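Local structure of uncharacterized protein (4L7A) at residues P56-I68 and T119-V131. The protein is of unknown function but is probably a zinc-dependent metallopeptidase. Sequence-based numbering, arbitrary orientation.
Sequences PTDFWLSVKLAKI and TLYMGNWLDLTNV
L61, L65 and selenomethionine M122 meet where the first turns of helix 59-81 pack on the end of strand 115-122 and the loop after it, an alpha/beta packing within the putative metallopeptidase fold. The contact is mainly apolar. M122, curled at its second and third torsions, brings CE to 3.8 Å from L61 CG, while its CG lies 3.5 Å from L65 CD1. L61 CG stands anti to the backbone N (chi1 -178°), and with chi2 at 57° its CD2 rests 3.3 Å from G123 C and its CD1 meets L128 CD1 at 3.8 Å. The fork of L128 is shared out: CD1 touches K64 CD, 3.7 Å away, and CD2 both L65 CD2 and I68 CD1. Trimming L61 to an alanine would probably open a gap between M122 and L128 and take away the methyl that packs on the G123 peptide. No direct hydrogen bond crosses; a water bridges D58 N and M122 O. Within 56-68, L61 N donates to OD1 of the N-cap D58, nearly straight (N-H...O 167°), from above the carboxylate plane. S62 N and S62 OG approach D58 O from the two sides of its carbonyl plane, and M122 CE ends 3.4 Å from S62 OG.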
loop_
_atom_site.group_PDB
_atom_site.type_symbol
_atom_site.label_atom_id
_atom_site.label_comp_id
_atom_site.label_asym_id
_atom_site.label_seq_id
_atom_site.Cartn_x
_atom_site.Cartn_y
_atom_site.Cartn_z
ATOM N N PRO A 56 -14.873 11.585 14.952
ATOM C CA PRO A 56 -14.735 10.320 15.639
ATOM C C PRO A 56 -14.521 9.158 14.657
ATOM O O PRO A 56 -15.066 9.137 13.548
ATOM C CB PRO A 56 -16.074 10.178 16.364
ATOM C CG PRO A 56 -16.506 11.561 16.579
ATOM C CD PRO A 56 -16.119 12.274 15.312
ATOM N N THR A 57 -13.708 8.212 15.072
ATOM C CA THR A 57 -13.399 7.051 14.264
ATOM C C THR A 57 -14.606 6.135 14.271
ATOM O O THR A 57 -15.010 5.692 15.322
ATOM C CB THR A 57 -12.159 6.341 14.862
ATOM O OG1 THR A 57 -11.061 7.297 14.880
ATOM C CG2 THR A 57 -11.769 5.127 14.053
ATOM N N ASP A 58 -15.169 5.846 13.096
ATOM C CA ASP A 58 -16.381 5.015 12.952
ATOM C C ASP A 58 -16.016 3.551 13.219
ATOM O O ASP A 58 -15.179 2.981 12.524
ATOM C CB ASP A 58 -16.894 5.240 11.513
ATOM C CG ASP A 58 -18.095 4.342 11.090
ATOM O OD1 ASP A 58 -18.311 3.208 11.557
ATOM O OD2 ASP A 58 -18.797 4.786 10.135
ATOM N N PHE A 59 -16.653 2.934 14.208
ATOM C CA PHE A 59 -16.299 1.587 14.609
ATOM C C PHE A 59 -16.547 0.497 13.547
ATOM O O PHE A 59 -15.650 -0.254 13.229
ATOM C CB PHE A 59 -17.048 1.177 15.863
ATOM C CG PHE A 59 -16.792 -0.268 16.283
ATOM C CD1 PHE A 59 -15.687 -0.583 17.082
ATOM C CD2 PHE A 59 -17.639 -1.279 15.906
ATOM C CE1 PHE A 59 -15.449 -1.896 17.517
ATOM C CE2 PHE A 59 -17.416 -2.593 16.343
ATOM C CZ PHE A 59 -16.309 -2.895 17.164
ATOM N N TRP A 60 -17.758 0.392 13.033
ATOM C CA TRP A 60 -18.059 -0.653 12.067
ATOM C C TRP A 60 -17.316 -0.433 10.723
ATOM O O TRP A 60 -16.967 -1.382 10.026
ATOM C CB TRP A 60 -19.569 -0.791 11.871
ATOM C CG TRP A 60 -20.182 -1.331 13.082
ATOM C CD1 TRP A 60 -20.938 -0.650 13.978
ATOM C CD2 TRP A 60 -20.106 -2.690 13.555
ATOM N NE1 TRP A 60 -21.331 -1.479 14.978
ATOM C CE2 TRP A 60 -20.796 -2.733 14.775
ATOM C CE3 TRP A 60 -19.482 -3.846 13.095
ATOM C CZ2 TRP A 60 -20.919 -3.902 15.529
ATOM C CZ3 TRP A 60 -19.579 -5.004 13.848
ATOM C CH2 TRP A 60 -20.314 -5.033 15.051
ATOM N N LEU A 61 -17.007 0.800 10.407
ATOM C CA LEU A 61 -16.117 1.008 9.289
ATOM C C LEU A 61 -14.640 0.544 9.586
ATOM O O LEU A 61 -13.947 0.064 8.677
ATOM C CB LEU A 61 -16.148 2.475 8.864
ATOM C CG LEU A 61 -15.280 2.853 7.642
ATOM C CD1 LEU A 61 -15.679 2.016 6.423
ATOM C CD2 LEU A 61 -15.478 4.342 7.374
ATOM N N SER A 62 -14.189 0.679 10.838
ATOM C CA SER A 62 -12.867 0.181 11.225
ATOM C C SER A 62 -12.791 -1.334 11.059
ATOM O O SER A 62 -11.790 -1.851 10.641
ATOM C CB SER A 62 -12.515 0.532 12.657
ATOM O OG SER A 62 -12.436 1.947 12.780
ATOM N N VAL A 63 -13.865 -2.029 11.396
ATOM C CA VAL A 63 -13.947 -3.459 11.247
ATOM C C VAL A 63 -13.857 -3.852 9.771
ATOM O O VAL A 63 -13.139 -4.817 9.401
ATOM C CB VAL A 63 -15.266 -3.992 11.840
ATOM C CG1 VAL A 63 -15.400 -5.482 11.595
ATOM C CG2 VAL A 63 -15.326 -3.725 13.330
ATOM N N LYS A 64 -14.579 -3.129 8.916
ATOM C CA LYS A 64 -14.570 -3.429 7.486
ATOM C C LYS A 64 -13.188 -3.256 6.945
ATOM O O LYS A 64 -12.685 -4.142 6.269
ATOM C CB LYS A 64 -15.524 -2.522 6.731
ATOM C CG LYS A 64 -16.957 -2.816 7.118
ATOM C CD LYS A 64 -17.952 -2.141 6.216
ATOM C CE LYS A 64 -19.312 -2.213 6.838
ATOM N NZ LYS A 64 -20.233 -1.573 5.913
ATOM N N LEU A 65 -12.552 -2.144 7.294
ATOM C CA LEU A 65 -11.194 -1.866 6.808
ATOM C C LEU A 65 -10.152 -2.858 7.312
ATOM O O LEU A 65 -9.301 -3.276 6.549
ATOM C CB LEU A 65 -10.757 -0.467 7.177
ATOM C CG LEU A 65 -11.335 0.546 6.229
ATOM C CD1 LEU A 65 -11.174 1.938 6.818
ATOM C CD2 LEU A 65 -10.585 0.467 4.889
ATOM N N ALA A 66 -10.256 -3.286 8.576
ATOM C CA ALA A 66 -9.330 -4.287 9.065
ATOM C C ALA A 66 -9.452 -5.562 8.269
ATOM O O ALA A 66 -8.453 -6.221 8.012
ATOM C CB ALA A 66 -9.568 -4.573 10.501
ATOM N N LYS A 67 -10.639 -5.915 7.851
ATOM C CA LYS A 67 -10.823 -7.155 7.077
ATOM C C LYS A 67 -10.414 -6.989 5.601
ATOM O O LYS A 67 -9.900 -7.938 4.976
ATOM C CB LYS A 67 -12.273 -7.642 7.125
ATOM C CG LYS A 67 -12.745 -8.072 8.496
ATOM C CD LYS A 67 -14.018 -8.879 8.414
ATOM C CE LYS A 67 -14.392 -9.490 9.802
ATOM N NZ LYS A 67 -15.655 -10.223 9.659
ATOM N N ILE A 68 -10.669 -5.812 5.037
ATOM C CA ILE A 68 -10.290 -5.537 3.653
ATOM C C ILE A 68 -8.757 -5.512 3.510
ATOM O O ILE A 68 -8.179 -6.088 2.552
ATOM C CB ILE A 68 -10.953 -4.263 3.181
ATOM C CG1 ILE A 68 -12.469 -4.539 3.095
ATOM C CG2 ILE A 68 -10.431 -3.839 1.836
ATOM C CD1 ILE A 68 -13.316 -3.318 2.734
ATOM N N THR A 119 -0.748 5.264 9.168
ATOM C CA THR A 119 -1.989 5.766 9.638
ATOM C C THR A 119 -2.895 5.942 8.458
ATOM O O THR A 119 -2.493 6.524 7.473
ATOM C CB THR A 119 -1.802 7.128 10.306
ATOM O OG1 THR A 119 -0.960 6.954 11.447
ATOM C CG2 THR A 119 -3.127 7.707 10.747
ATOM N N LEU A 120 -4.108 5.425 8.545
ATOM C CA LEU A 120 -5.060 5.580 7.509
ATOM C C LEU A 120 -6.209 6.451 8.019
ATOM O O LEU A 120 -6.795 6.164 9.067
ATOM C CB LEU A 120 -5.612 4.241 7.098
ATOM C CG LEU A 120 -4.620 3.133 6.766
ATOM C CD1 LEU A 120 -5.363 1.886 6.442
ATOM C CD2 LEU A 120 -3.791 3.576 5.574
ATOM N N TYR A 121 -6.554 7.467 7.231
ATOM C CA TYR A 121 -7.653 8.349 7.505
ATOM C C TYR A 121 -8.846 7.814 6.719
ATOM O O TYR A 121 -8.765 7.563 5.493
ATOM C CB TYR A 121 -7.282 9.800 7.120
ATOM C CG TYR A 121 -6.244 10.359 8.037
ATOM C CD1 TYR A 121 -4.898 10.211 7.808
ATOM C CD2 TYR A 121 -6.627 11.068 9.178
ATOM C CE1 TYR A 121 -3.956 10.727 8.716
ATOM C CE2 TYR A 121 -5.720 11.592 10.051
ATOM C CZ TYR A 121 -4.385 11.403 9.841
ATOM O OH TYR A 121 -3.522 11.971 10.770
HETATM N N MSE A 122 -9.960 7.661 7.431
HETATM C CA MSE A 122 -11.151 7.063 6.860
HETATM C C MSE A 122 -12.447 7.681 7.353
HETATM O O MSE A 122 -12.468 8.337 8.360
HETATM C CB MSE A 122 -11.209 5.529 7.139
HETATM C CG MSE A 122 -10.554 5.055 8.399
HETATM SE SE MSE A 122 -11.413 5.514 10.111
HETATM C CE MSE A 122 -12.791 4.146 10.193
ATOM N N GLY A 123 -13.525 7.392 6.634
ATOM C CA GLY A 123 -14.870 7.852 6.982
ATOM C C GLY A 123 -15.826 7.316 5.938
ATOM O O GLY A 123 -15.403 6.688 4.969
ATOM N N ASN A 124 -17.102 7.487 6.128
ATOM C CA ASN A 124 -18.009 6.768 5.231
ATOM C C ASN A 124 -18.178 7.504 3.875
ATOM O O ASN A 124 -19.010 7.103 3.088
ATOM C CB ASN A 124 -19.337 6.394 5.919
ATOM C CG ASN A 124 -20.114 7.593 6.323
ATOM O OD1 ASN A 124 -19.728 8.733 6.026
ATOM N ND2 ASN A 124 -21.251 7.367 6.976
ATOM N N TRP A 125 -17.361 8.546 3.617
ATOM C CA TRP A 125 -17.121 9.013 2.246
ATOM C C TRP A 125 -16.439 7.919 1.379
ATOM O O TRP A 125 -16.335 8.070 0.168
ATOM C CB TRP A 125 -16.255 10.276 2.196
ATOM C CG TRP A 125 -15.054 10.226 3.096
ATOM C CD1 TRP A 125 -14.987 10.697 4.405
ATOM C CD2 TRP A 125 -13.755 9.662 2.819
ATOM N NE1 TRP A 125 -13.739 10.460 4.915
ATOM C CE2 TRP A 125 -12.959 9.856 3.972
ATOM C CE3 TRP A 125 -13.194 9.007 1.724
ATOM C CZ2 TRP A 125 -11.657 9.400 4.063
ATOM C CZ3 TRP A 125 -11.878 8.580 1.812
ATOM C CH2 TRP A 125 -11.127 8.776 2.976
ATOM N N LEU A 126 -15.901 6.875 2.009
ATOM C CA LEU A 126 -15.235 5.786 1.310
ATOM C C LEU A 126 -16.224 4.888 0.542
ATOM O O LEU A 126 -17.214 4.505 1.092
ATOM C CB LEU A 126 -14.530 4.864 2.314
ATOM C CG LEU A 126 -13.091 5.091 2.724
ATOM C CD1 LEU A 126 -12.742 4.156 3.926
ATOM C CD2 LEU A 126 -12.200 4.813 1.512
ATOM N N ASP A 127 -15.911 4.528 -0.701
ATOM C CA ASP A 127 -16.615 3.470 -1.376
ATOM C C ASP A 127 -15.701 2.219 -1.370
ATOM O O ASP A 127 -14.796 2.086 -2.195
ATOM C CB ASP A 127 -16.953 3.885 -2.805
ATOM C CG ASP A 127 -17.675 2.786 -3.583
ATOM O OD1 ASP A 127 -17.914 1.683 -3.037
ATOM O OD2 ASP A 127 -17.984 3.027 -4.763
ATOM N N LEU A 128 -15.984 1.286 -0.471
ATOM C CA LEU A 128 -15.019 0.228 -0.145
ATOM C C LEU A 128 -14.792 -0.800 -1.241
ATOM O O LEU A 128 -13.730 -1.437 -1.293
ATOM C CB LEU A 128 -15.431 -0.496 1.131
ATOM C CG LEU A 128 -15.460 0.349 2.397
ATOM C CD1 LEU A 128 -16.284 -0.347 3.457
ATOM C CD2 LEU A 128 -14.055 0.587 2.907
ATOM N N THR A 129 -15.763 -0.921 -2.127
ATOM C CA THR A 129 -15.651 -1.814 -3.237
ATOM C C THR A 129 -15.040 -1.122 -4.475
ATOM O O THR A 129 -14.832 -1.797 -5.452
ATOM C CB THR A 129 -17.018 -2.427 -3.618
ATOM O OG1 THR A 129 -17.920 -1.367 -3.971
ATOM C CG2 THR A 129 -17.579 -3.247 -2.453
ATOM N N ASN A 130 -14.806 0.193 -4.457
ATOM C CA ASN A 130 -14.192 0.852 -5.615
ATOM C C ASN A 130 -12.687 0.675 -5.579
ATOM O O ASN A 130 -11.985 1.315 -4.796
ATOM C CB ASN A 130 -14.531 2.319 -5.660
ATOM C CG ASN A 130 -14.037 2.973 -6.924
ATOM O OD1 ASN A 130 -12.901 2.778 -7.359
ATOM N ND2 ASN A 130 -14.875 3.801 -7.499
ATOM N N VAL A 131 -12.223 -0.274 -6.380
ATOM C CA VAL A 131 -10.851 -0.720 -6.419
ATOM C C VAL A 131 -9.906 0.437 -6.743
ATOM O O VAL A 131 -8.923 0.625 -6.016
ATOM C CB VAL A 131 -10.668 -1.862 -7.422
ATOM C CG1 VAL A 131 -9.193 -2.229 -7.546
ATOM C CG2 VAL A 131 -11.471 -3.076 -6.961
HETATM O O HOH W 1 -14.373 7.207 10.658
#